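Local coordinates for protein kappa-carrageenase (Pseudoalteromonas carrageenovora, PDB 1DYP) that cleaves internal beta-1,4 bonds between galactose 4-sulfate and 3,6-anhydrogalactose in kappa-carrageenan, as the catalytic domain of a longer family 16 glycoside hydrolase, at residues 128-133 / 159-164; 134-139 / 221-226; 62-67 / 83-88. The protein carries 1 engineered substitution. All blocks are in the same frame, centred on the assembly; numbering follows the deposited sequence.

Contacts 1 and 2 run into each other, their centres 15 Å apart. The 128-133 loop of contact 1 leads straight into 134-139 of contact 2, and strand 151-162, which carries 159-164, is the sheet neighbour of strand 133-139. They touch where Ile159 O lies 2.9 Å from Gln134 N, at the bulge. Contact 2 holds the nucleophile Glu137, whose side chain is about 5 Å from a bound cadmium ion, and Asp139 of the active site. Contact 3 is separate, its nearest atoms about 9 Å from contact 2, yet strand 75-95 adjoins strand 225-233. Its Tyr84 side chain lies about 10 Å from that of Arg234, important for substrate recognition, and its Glu62 about 6 Å from a cadmium ion.

Contact 1. Residues 128-133 / 159-164; sequences TKEGDV and IVVKNG
Val161 points its side chain into the bend of the 128-133 loop, where backbone carbonyls receive it. Its CB lies 3.1 Å from Lys129 O. With CG1 anti to its own backbone N (chi1 177°), the two methyls straddle that oxygen: CG1 also reaches Thr128 O, while CG2 turns to Asp132 O and the Asp132 CB. An alanine here would remove both methyls and is likely to open a gap beneath the Lys129 and Thr128 carbonyls, depriving the turn of much of the packing beneath it. Glu130 starts away from the strand, and its chain, bent at chi2 (65°), brings the carboxylate back to the turn after it, where it takes two backbone N-H groups: Asn163 N at 2.8 Å from OE2 and Gly164 N at 2.8 Å from OE1. Each oxygen uses its syn lone pair, so the two bonds together fix the rotation of the group. Val133 and Val160 meet more loosely, their CG2 methyls 4.1 Å apart on the sheet face that Tyr220 covers. Backbone bonds Gly131 N to Val161 O (2.9 Å) and Val161 N to Asp132 O (2.8 Å) bracket the valine, and one water joins Thr128 O to Gly164 O. The loop closes in a type II beta turn from Lys129 to Asp132, glycine at its third position, which leads into the antiparallel pairing of Val133 with Val160 at the periphery of the family 16 beta-sandwich.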
loop_
_atom_site.group_PDB
_atom_site.type_symbol
_atom_site.label_atom_id
_atom_site.label_comp_id
_atom_site.label_asym_id
_atom_site.label_seq_id
_atom_site.Cartn_x
_atom_site.Cartn_y
_atom_site.Cartn_z
ATOM N N THR A 128 -23.504 10.156 0.048
ATOM C CA THR A 128 -24.503 9.108 0.213
ATOM C C THR A 128 -25.385 8.793 -0.990
ATOM O O THR A 128 -26.247 7.918 -0.903
ATOM C CB THR A 128 -25.426 9.449 1.390
ATOM O OG1 THR A 128 -26.081 10.698 1.127
ATOM C CG2 THR A 128 -24.619 9.576 2.677
ATOM N N LYS A 129 -25.190 9.497 -2.101
ATOM C CA LYS A 129 -26.005 9.239 -3.285
ATOM C C LYS A 129 -25.660 7.899 -3.922
ATOM O O LYS A 129 -24.543 7.401 -3.783
ATOM C CB LYS A 129 -25.822 10.356 -4.316
ATOM C CG LYS A 129 -26.370 11.706 -3.870
ATOM C CD LYS A 129 -26.265 12.739 -4.989
ATOM C CE LYS A 129 -27.205 12.431 -6.149
ATOM N NZ LYS A 129 -28.639 12.654 -5.798
ATOM N N GLU A 130 -26.635 7.311 -4.604
ATOM C CA GLU A 130 -26.435 6.029 -5.269
ATOM C C GLU A 130 -25.219 6.125 -6.181
ATOM O O GLU A 130 -25.109 7.055 -6.976
ATOM C CB GLU A 130 -27.670 5.678 -6.102
ATOM C CG GLU A 130 -27.682 4.261 -6.653
ATOM C CD GLU A 130 -27.745 3.212 -5.560
ATOM O OE1 GLU A 130 -28.096 3.564 -4.411
ATOM O OE2 GLU A 130 -27.455 2.030 -5.846
ATOM N N GLY A 131 -24.303 5.170 -6.061
ATOM C CA GLY A 131 -23.123 5.185 -6.905
ATOM C C GLY A 131 -21.980 6.034 -6.382
ATOM O O GLY A 131 -20.883 6.006 -6.941
ATOM N N ASP A 132 -22.228 6.799 -5.325
ATOM C CA ASP A 132 -21.182 7.636 -4.745
ATOM C C ASP A 132 -20.056 6.767 -4.201
ATOM O O ASP A 132 -20.300 5.721 -3.600
ATOM C CB ASP A 132 -21.733 8.484 -3.597
ATOM C CG ASP A 132 -22.244 9.837 -4.054
ATOM O OD1 ASP A 132 -22.177 10.143 -5.263
ATOM O OD2 ASP A 132 -22.709 10.599 -3.184
ATOM N N VAL A 133 -18.823 7.212 -4.416
ATOM C CA VAL A 133 -17.653 6.497 -3.925
ATOM C C VAL A 133 -17.108 7.291 -2.744
ATOM O O VAL A 133 -16.694 8.442 -2.895
ATOM C CB VAL A 133 -16.570 6.381 -5.014
ATOM C CG1 VAL A 133 -15.308 5.767 -4.430
ATOM C CG2 VAL A 133 -17.091 5.526 -6.169
ATOM N N ILE A 159 -15.247 1.927 -1.256
ATOM C CA ILE A 159 -16.546 1.968 -0.610
ATOM C C ILE A 159 -17.430 2.703 -1.605
ATOM O O ILE A 159 -17.145 3.845 -1.973
ATOM C CB ILE A 159 -16.543 2.766 0.703
ATOM C CG1 ILE A 159 -15.701 2.050 1.757
ATOM C CG2 ILE A 159 -17.984 2.931 1.199
ATOM C CD1 ILE A 159 -15.563 2.826 3.054
ATOM N N VAL A 160 -18.489 2.045 -2.056
ATOM C CA VAL A 160 -19.402 2.658 -3.006
ATOM C C VAL A 160 -20.832 2.441 -2.536
ATOM O O VAL A 160 -21.156 1.404 -1.960
ATOM C CB VAL A 160 -19.216 2.071 -4.431
ATOM C CG1 VAL A 160 -19.518 0.581 -4.433
ATOM C CG2 VAL A 160 -20.112 2.802 -5.421
ATOM N N VAL A 161 -21.683 3.431 -2.771
ATOM C CA VAL A 161 -23.076 3.337 -2.362
ATOM C C VAL A 161 -23.870 2.425 -3.297
ATOM O O VAL A 161 -23.991 2.697 -4.492
ATOM C CB VAL A 161 -23.733 4.735 -2.331
ATOM C CG1 VAL A 161 -25.208 4.614 -1.976
ATOM C CG2 VAL A 161 -23.020 5.617 -1.319
ATOM N N LYS A 162 -24.394 1.339 -2.738
ATOM C CA LYS A 162 -25.198 0.372 -3.482
ATOM C C LYS A 162 -26.544 0.247 -2.784
ATOM O O LYS A 162 -26.602 -0.071 -1.595
ATOM C CB LYS A 162 -24.527 -1.002 -3.497
ATOM C CG LYS A 162 -23.249 -1.101 -4.301
ATOM C CD LYS A 162 -22.752 -2.539 -4.266
ATOM C CE LYS A 162 -21.504 -2.744 -5.105
ATOM N NZ LYS A 162 -21.067 -4.168 -5.066
ATOM N N ASN A 163 -27.620 0.485 -3.526
ATOM C CA ASN A 163 -28.962 0.413 -2.963
ATOM C C ASN A 163 -29.049 1.317 -1.741
ATOM O O ASN A 163 -29.623 0.946 -0.713
ATOM C CB ASN A 163 -29.308 -1.024 -2.568
ATOM C CG ASN A 163 -29.329 -1.962 -3.753
ATOM O OD1 ASN A 163 -29.935 -1.664 -4.786
ATOM N ND2 ASN A 163 -28.676 -3.109 -3.611
ATOM N N GLY A 164 -28.455 2.501 -1.860
ATOM C CA GLY A 164 -28.476 3.465 -0.775
ATOM C C GLY A 164 -27.605 3.123 0.417
ATOM O O GLY A 164 -27.656 3.806 1.439
HETATM O O HOH W 1 -25.930 6.130 1.315
#

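Contact 2. Residues 134-139 / 221-226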
loop_
_atom_site.group_PDB
_atom_site.type_symbol
_atom_site.label_atom_id
_atom_site.label_comp_id
_atom_site.label_asym_id
_atom_site.label_seq_id
_atom_site.Cartn_x
_atom_site.Cartn_y
_atom_site.Cartn_z
ATOM N N GLN A 134 -17.123 6.673 -1.568
ATOM C CA GLN A 134 -16.658 7.328 -0.351
ATOM C C GLN A 134 -15.182 7.091 -0.076
ATOM O O GLN A 134 -14.567 7.821 0.697
ATOM C CB GLN A 134 -17.445 6.827 0.861
ATOM C CG GLN A 134 -18.953 6.849 0.711
ATOM C CD GLN A 134 -19.666 6.556 2.020
ATOM O OE1 GLN A 134 -19.143 5.849 2.882
ATOM N NE2 GLN A 134 -20.872 7.093 2.171
ATOM N N TYR A 135 -14.624 6.061 -0.701
ATOM C CA TYR A 135 -13.227 5.707 -0.481
ATOM C C TYR A 135 -12.640 5.004 -1.694
ATOM O O TYR A 135 -13.274 4.125 -2.275
ATOM C CB TYR A 135 -13.132 4.786 0.740
ATOM C CG TYR A 135 -11.753 4.229 1.017
ATOM C CD1 TYR A 135 -10.735 5.049 1.501
ATOM C CD2 TYR A 135 -11.470 2.879 0.804
ATOM C CE1 TYR A 135 -9.465 4.538 1.769
ATOM C CE2 TYR A 135 -10.201 2.358 1.069
ATOM C CZ TYR A 135 -9.206 3.193 1.551
ATOM O OH TYR A 135 -7.952 2.694 1.819
ATOM N N SER A 136 -11.427 5.400 -2.070
ATOM C CA SER A 136 -10.726 4.798 -3.202
ATOM C C SER A 136 -9.322 4.393 -2.772
ATOM O O SER A 136 -8.606 5.175 -2.148
ATOM C CB SER A 136 -10.610 5.785 -4.367
ATOM O OG SER A 136 -11.878 6.171 -4.864
ATOM N N GLU A 137 -8.931 3.172 -3.117
ATOM C CA GLU A 137 -7.605 2.672 -2.783
ATOM C C GLU A 137 -7.064 1.838 -3.928
ATOM O O GLU A 137 -7.712 0.893 -4.376
ATOM C CB GLU A 137 -7.657 1.802 -1.523
ATOM C CG GLU A 137 -6.309 1.202 -1.122
ATOM C CD GLU A 137 -6.431 0.189 0.003
ATOM O OE1 GLU A 137 -7.356 0.330 0.830
ATOM O OE2 GLU A 137 -5.599 -0.741 0.074
ATOM N N ILE A 138 -5.886 2.205 -4.417
ATOM C CA ILE A 138 -5.244 1.450 -5.484
ATOM C C ILE A 138 -3.961 0.876 -4.905
ATOM O O ILE A 138 -3.095 1.612 -4.436
ATOM C CB ILE A 138 -4.889 2.327 -6.703
ATOM C CG1 ILE A 138 -6.166 2.878 -7.343
ATOM C CG2 ILE A 138 -4.116 1.487 -7.725
ATOM C CD1 ILE A 138 -5.927 3.754 -8.570
ATOM N N ASP A 139 -3.851 -0.446 -4.920
ATOM C CA ASP A 139 -2.665 -1.101 -4.391
ATOM C C ASP A 139 -1.773 -1.479 -5.563
ATOM O O ASP A 139 -2.080 -2.408 -6.309
ATOM C CB ASP A 139 -3.092 -2.329 -3.598
ATOM C CG ASP A 139 -4.116 -1.985 -2.543
ATOM O OD1 ASP A 139 -3.762 -1.247 -1.600
ATOM O OD2 ASP A 139 -5.277 -2.427 -2.671
ATOM N N TRP A 221 -12.156 4.481 -8.649
ATOM C CA TRP A 221 -10.878 5.013 -8.199
ATOM C C TRP A 221 -10.518 6.348 -8.844
ATOM O O TRP A 221 -9.488 6.487 -9.506
ATOM C CB TRP A 221 -9.802 3.945 -8.431
ATOM C CG TRP A 221 -10.146 2.695 -7.670
ATOM C CD1 TRP A 221 -9.905 2.454 -6.347
ATOM C CD2 TRP A 221 -10.959 1.605 -8.130
ATOM N NE1 TRP A 221 -10.528 1.294 -5.950
ATOM C CE2 TRP A 221 -11.183 0.753 -7.025
ATOM C CE3 TRP A 221 -11.524 1.270 -9.369
ATOM C CZ2 TRP A 221 -11.951 -0.412 -7.119
ATOM C CZ3 TRP A 221 -12.289 0.107 -9.463
ATOM C CH2 TRP A 221 -12.495 -0.718 -8.343
ATOM N N HIS A 222 -11.386 7.335 -8.634
ATOM C CA HIS A 222 -11.178 8.672 -9.182
ATOM C C HIS A 222 -10.963 9.707 -8.080
ATOM O O HIS A 222 -10.759 10.892 -8.359
ATOM C CB HIS A 222 -12.372 9.089 -10.048
ATOM C CG HIS A 222 -12.686 8.124 -11.148
ATOM N ND1 HIS A 222 -13.600 7.103 -11.003
ATOM C CD2 HIS A 222 -12.186 8.008 -12.401
ATOM C CE1 HIS A 222 -13.649 6.399 -12.119
ATOM N NE2 HIS A 222 -12.800 6.925 -12.983
ATOM N N ARG A 223 -11.016 9.262 -6.829
ATOM C CA ARG A 223 -10.812 10.161 -5.701
ATOM C C ARG A 223 -9.342 10.527 -5.555
ATOM O O ARG A 223 -8.468 9.885 -6.139
ATOM C CB ARG A 223 -11.301 9.515 -4.402
ATOM C CG ARG A 223 -12.811 9.439 -4.273
ATOM C CD ARG A 223 -13.223 8.711 -3.006
ATOM N NE ARG A 223 -12.737 9.369 -1.794
ATOM C CZ ARG A 223 -13.220 10.506 -1.304
ATOM N NH1 ARG A 223 -14.215 11.134 -1.918
ATOM N NH2 ARG A 223 -12.712 11.012 -0.187
ATOM N N GLN A 224 -9.083 11.574 -4.776
ATOM C CA GLN A 224 -7.728 12.032 -4.510
ATOM C C GLN A 224 -7.104 11.054 -3.525
ATOM O O GLN A 224 -7.650 10.820 -2.444
ATOM C CB GLN A 224 -7.766 13.433 -3.902
ATOM C CG GLN A 224 -8.161 14.521 -4.880
ATOM C CD GLN A 224 -7.125 14.708 -5.963
ATOM O OE1 GLN A 224 -5.932 14.827 -5.678
ATOM N NE2 GLN A 224 -7.569 14.731 -7.213
HETATM N N MSE A 225 -5.959 10.492 -3.893
HETATM C CA MSE A 225 -5.301 9.511 -3.043
HETATM C C MSE A 225 -3.856 9.866 -2.718
HETATM O O MSE A 225 -3.137 10.411 -3.555
HETATM C CB MSE A 225 -5.355 8.142 -3.725
HETATM C CG MSE A 225 -6.774 7.705 -4.078
HETATM SE SE MSE A 225 -6.870 6.145 -5.225
HETATM C CE MSE A 225 -6.648 7.041 -6.918
ATOM N N ASN A 226 -3.451 9.561 -1.488
ATOM C CA ASN A 226 -2.087 9.811 -1.030
ATOM C C ASN A 226 -1.227 8.608 -1.376
ATOM O O ASN A 226 -1.577 7.478 -1.045
ATOM C CB ASN A 226 -2.042 10.032 0.486
ATOM C CG ASN A 226 -2.852 11.229 0.923
ATOM O OD1 ASN A 226 -4.083 11.170 0.995
ATOM N ND2 ASN A 226 -2.168 12.333 1.206
#
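Ser136 directs its hydroxymethyl group at the 221-226 segment and meets the aliphatic part of Arg223, with OG 3.4 Å from CD. Its OG stands beside the backbone N (chi1 -62°) and is hydrogen-bonded to Tyr220 O. In Arg223 the bend at chi3 (60°) brings NE back toward the strand, and chi4 turns one guanidinium face to Gln134 O, 3.4 Å above the plane and offset toward the rim; NH2 bonds to Thr122 O. In Met225, a selenomethionine, SE lies 3.7 Å from Ser136 O, and the bend at chi3 sends CE to Ile138 CD1; the two side chains cross at about a right angle. That same CD1 touches Trp221 CB at 3.9 Å. The indole brings its CD1 near the Glu137 backbone, with Glu137 N in its plane at the edge, while NE1 is hydrogen-bonded to His157 O. On the other side of the strand, Tyr135 OH donates to Glu137 OE1 at 2.6 Å, approaching 36° above the carboxylate plane, and Glu137 OE2 lies 2.5 Å from Asp139 OD1. No hydrogen bond crosses between the segments: they pack by van der Waals contact, Ser136 OG, Arg223 and Trp221 NE1 being bonded to other residues, whereas the side carrying the nucleophile Glu137 and Asp139 is polar.

Contact 3. Residues 62-67 / 83-88; sequences ESHQRT and YYTSGV
Hydrogen bonds lead the contact between Glu62 and the 83-88 strand. Glu62 N donates to Tyr83 O at 2.7 Å, from above the carbonyl plane. The Glu62 side chain, with CG anti to the backbone N (chi1 168°) and extended beyond it, passes obliquely across Thr85 and brings OE1 within 2.7 Å of Thr85 OG1. Asn47 OD1 is a second partner of that hydroxyl. Within the 62-67 strand, His64 ND1 donates to Glu62 O at 2.9 Å, nearly in the ring plane, while NE2 is bonded to Ser42 OG. The bonds at its two nitrogens fix the turn of the imidazole, so that Thr85 meets its face and Tyr84 O its edge.

Nonpolar contacts centre on Thr85 CG2. It sits over one face of the His64 ring, 4.1 Å from the centroid in a CH-pi contact, and also touches Glu62 CG at 3.7 Å, filling the angle between the carboxylate arm and the imidazole.

Two edge contacts involve oxygen. His64 CE1 approaches Tyr84 O at 3.2 Å, and the Tyr83 ring edge loosely meets Ser63 OG, 4.3 Å from CD1; that hydroxyl is bonded to Arg61 NH1. The local axes cross at 95°, so the long antiparallel beta hairpin of strands 54-70 and 75-95 is sharply bent here, within the jelly-roll beta-sandwich of family 16 glycoside hydrolases.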
loop_
_atom_site.group_PDB
_atom_site.type_symbol
_atom_site.label_atom_id
_atom_site.label_comp_id
_atom_site.label_asym_id
_atom_site.label_seq_id
_atom_site.Cartn_x
_atom_site.Cartn_y
_atom_site.Cartn_z
ATOM N N GLU A 62 7.886 -4.966 18.887
ATOM C CA GLU A 62 7.893 -3.899 19.872
ATOM C C GLU A 62 6.555 -3.798 20.578
ATOM O O GLU A 62 5.583 -3.295 20.019
ATOM C CB GLU A 62 8.235 -2.568 19.193
ATOM C CG GLU A 62 7.989 -1.351 20.060
ATOM C CD GLU A 62 8.645 -0.095 19.523
ATOM O OE1 GLU A 62 8.923 -0.018 18.306
ATOM O OE2 GLU A 62 8.873 0.827 20.333
ATOM N N SER A 63 6.511 -4.293 21.810
ATOM C CA SER A 63 5.288 -4.248 22.588
ATOM C C SER A 63 4.928 -2.816 22.926
ATOM O O SER A 63 5.794 -2.000 23.225
ATOM C CB SER A 63 5.446 -5.045 23.878
ATOM O OG SER A 63 5.658 -6.413 23.591
ATOM N N HIS A 64 3.639 -2.520 22.864
ATOM C CA HIS A 64 3.143 -1.192 23.177
ATOM C C HIS A 64 1.633 -1.280 23.240
ATOM O O HIS A 64 1.053 -2.347 23.032
ATOM C CB HIS A 64 3.565 -0.187 22.095
ATOM C CG HIS A 64 2.946 -0.434 20.752
ATOM N ND1 HIS A 64 3.307 -1.491 19.945
ATOM C CD2 HIS A 64 2.001 0.254 20.069
ATOM C CE1 HIS A 64 2.612 -1.443 18.822
ATOM N NE2 HIS A 64 1.812 -0.393 18.871
ATOM N N GLN A 65 0.996 -0.161 23.546
ATOM C CA GLN A 65 -0.452 -0.127 23.603
ATOM C C GLN A 65 -0.941 1.142 22.947
ATOM O O GLN A 65 -0.203 2.122 22.833
ATOM C CB GLN A 65 -0.952 -0.178 25.053
ATOM C CG GLN A 65 -0.420 0.930 25.953
ATOM C CD GLN A 65 -0.975 2.308 25.625
ATOM O OE1 GLN A 65 -0.301 3.323 25.834
ATOM N NE2 GLN A 65 -2.207 2.357 25.128
ATOM N N ARG A 66 -2.185 1.101 22.494
ATOM C CA ARG A 66 -2.822 2.255 21.884
ATOM C C ARG A 66 -4.302 1.959 21.795
ATOM O O ARG A 66 -4.721 0.811 21.949
ATOM C CB ARG A 66 -2.266 2.538 20.480
ATOM C CG ARG A 66 -2.566 1.487 19.410
ATOM C CD ARG A 66 -2.372 2.115 18.030
ATOM N NE ARG A 66 -2.372 1.164 16.918
ATOM C CZ ARG A 66 -3.454 0.581 16.405
ATOM N NH1 ARG A 66 -4.659 0.837 16.900
ATOM N NH2 ARG A 66 -3.330 -0.241 15.370
ATOM N N THR A 67 -5.103 2.996 21.579
ATOM C CA THR A 67 -6.530 2.774 21.443
ATOM C C THR A 67 -6.672 1.928 20.186
ATOM O O THR A 67 -6.012 2.176 19.175
ATOM C CB THR A 67 -7.300 4.097 21.306
ATOM O OG1 THR A 67 -7.323 4.759 22.576
ATOM C CG2 THR A 67 -8.725 3.841 20.870
ATOM N N TYR A 83 1.958 -5.823 19.445
ATOM C CA TYR A 83 3.301 -6.374 19.560
ATOM C C TYR A 83 4.347 -5.970 18.533
ATOM O O TYR A 83 5.524 -6.306 18.684
ATOM C CB TYR A 83 3.164 -7.895 19.600
ATOM C CG TYR A 83 2.048 -8.322 20.523
ATOM C CD1 TYR A 83 2.208 -8.280 21.905
ATOM C CD2 TYR A 83 0.798 -8.691 20.017
ATOM C CE1 TYR A 83 1.154 -8.586 22.761
ATOM C CE2 TYR A 83 -0.261 -8.998 20.863
ATOM C CZ TYR A 83 -0.077 -8.942 22.234
ATOM O OH TYR A 83 -1.126 -9.237 23.077
ATOM N N TYR A 84 3.927 -5.252 17.498
ATOM C CA TYR A 84 4.852 -4.827 16.459
ATOM C C TYR A 84 4.616 -3.390 16.026
ATOM O O TYR A 84 3.491 -2.892 16.073
ATOM C CB TYR A 84 4.724 -5.723 15.216
ATOM C CG TYR A 84 4.972 -7.184 15.469
ATOM C CD1 TYR A 84 3.963 -8.005 15.974
ATOM C CD2 TYR A 84 6.227 -7.743 15.238
ATOM C CE1 TYR A 84 4.201 -9.352 16.243
ATOM C CE2 TYR A 84 6.477 -9.085 15.507
ATOM C CZ TYR A 84 5.460 -9.883 16.010
ATOM O OH TYR A 84 5.707 -11.209 16.290
ATOM N N THR A 85 5.688 -2.722 15.616
ATOM C CA THR A 85 5.590 -1.361 15.104
ATOM C C THR A 85 6.176 -1.454 13.705
ATOM O O THR A 85 6.941 -2.372 13.411
ATOM C CB THR A 85 6.397 -0.338 15.938
ATOM O OG1 THR A 85 7.771 -0.737 16.014
ATOM C CG2 THR A 85 5.805 -0.213 17.338
ATOM N N SER A 86 5.805 -0.535 12.827
ATOM C CA SER A 86 6.341 -0.602 11.478
ATOM C C SER A 86 6.589 0.770 10.883
ATOM O O SER A 86 6.423 1.789 11.557
ATOM C CB SER A 86 5.406 -1.407 10.577
ATOM O OG SER A 86 6.089 -1.819 9.407
ATOM N N GLY A 87 6.984 0.783 9.616
ATOM C CA GLY A 87 7.289 2.029 8.939
ATOM C C GLY A 87 6.375 2.361 7.779
ATOM O O GLY A 87 5.858 1.478 7.090
ATOM N N VAL A 88 6.191 3.657 7.564
ATOM C CA VAL A 88 5.339 4.152 6.496
ATOM C C VAL A 88 5.840 5.495 5.982
ATOM O O VAL A 88 6.478 6.261 6.712
ATOM C CB VAL A 88 3.878 4.336 6.991
ATOM C CG1 VAL A 88 3.849 5.310 8.165
ATOM C CG2 VAL A 88 2.991 4.845 5.855
#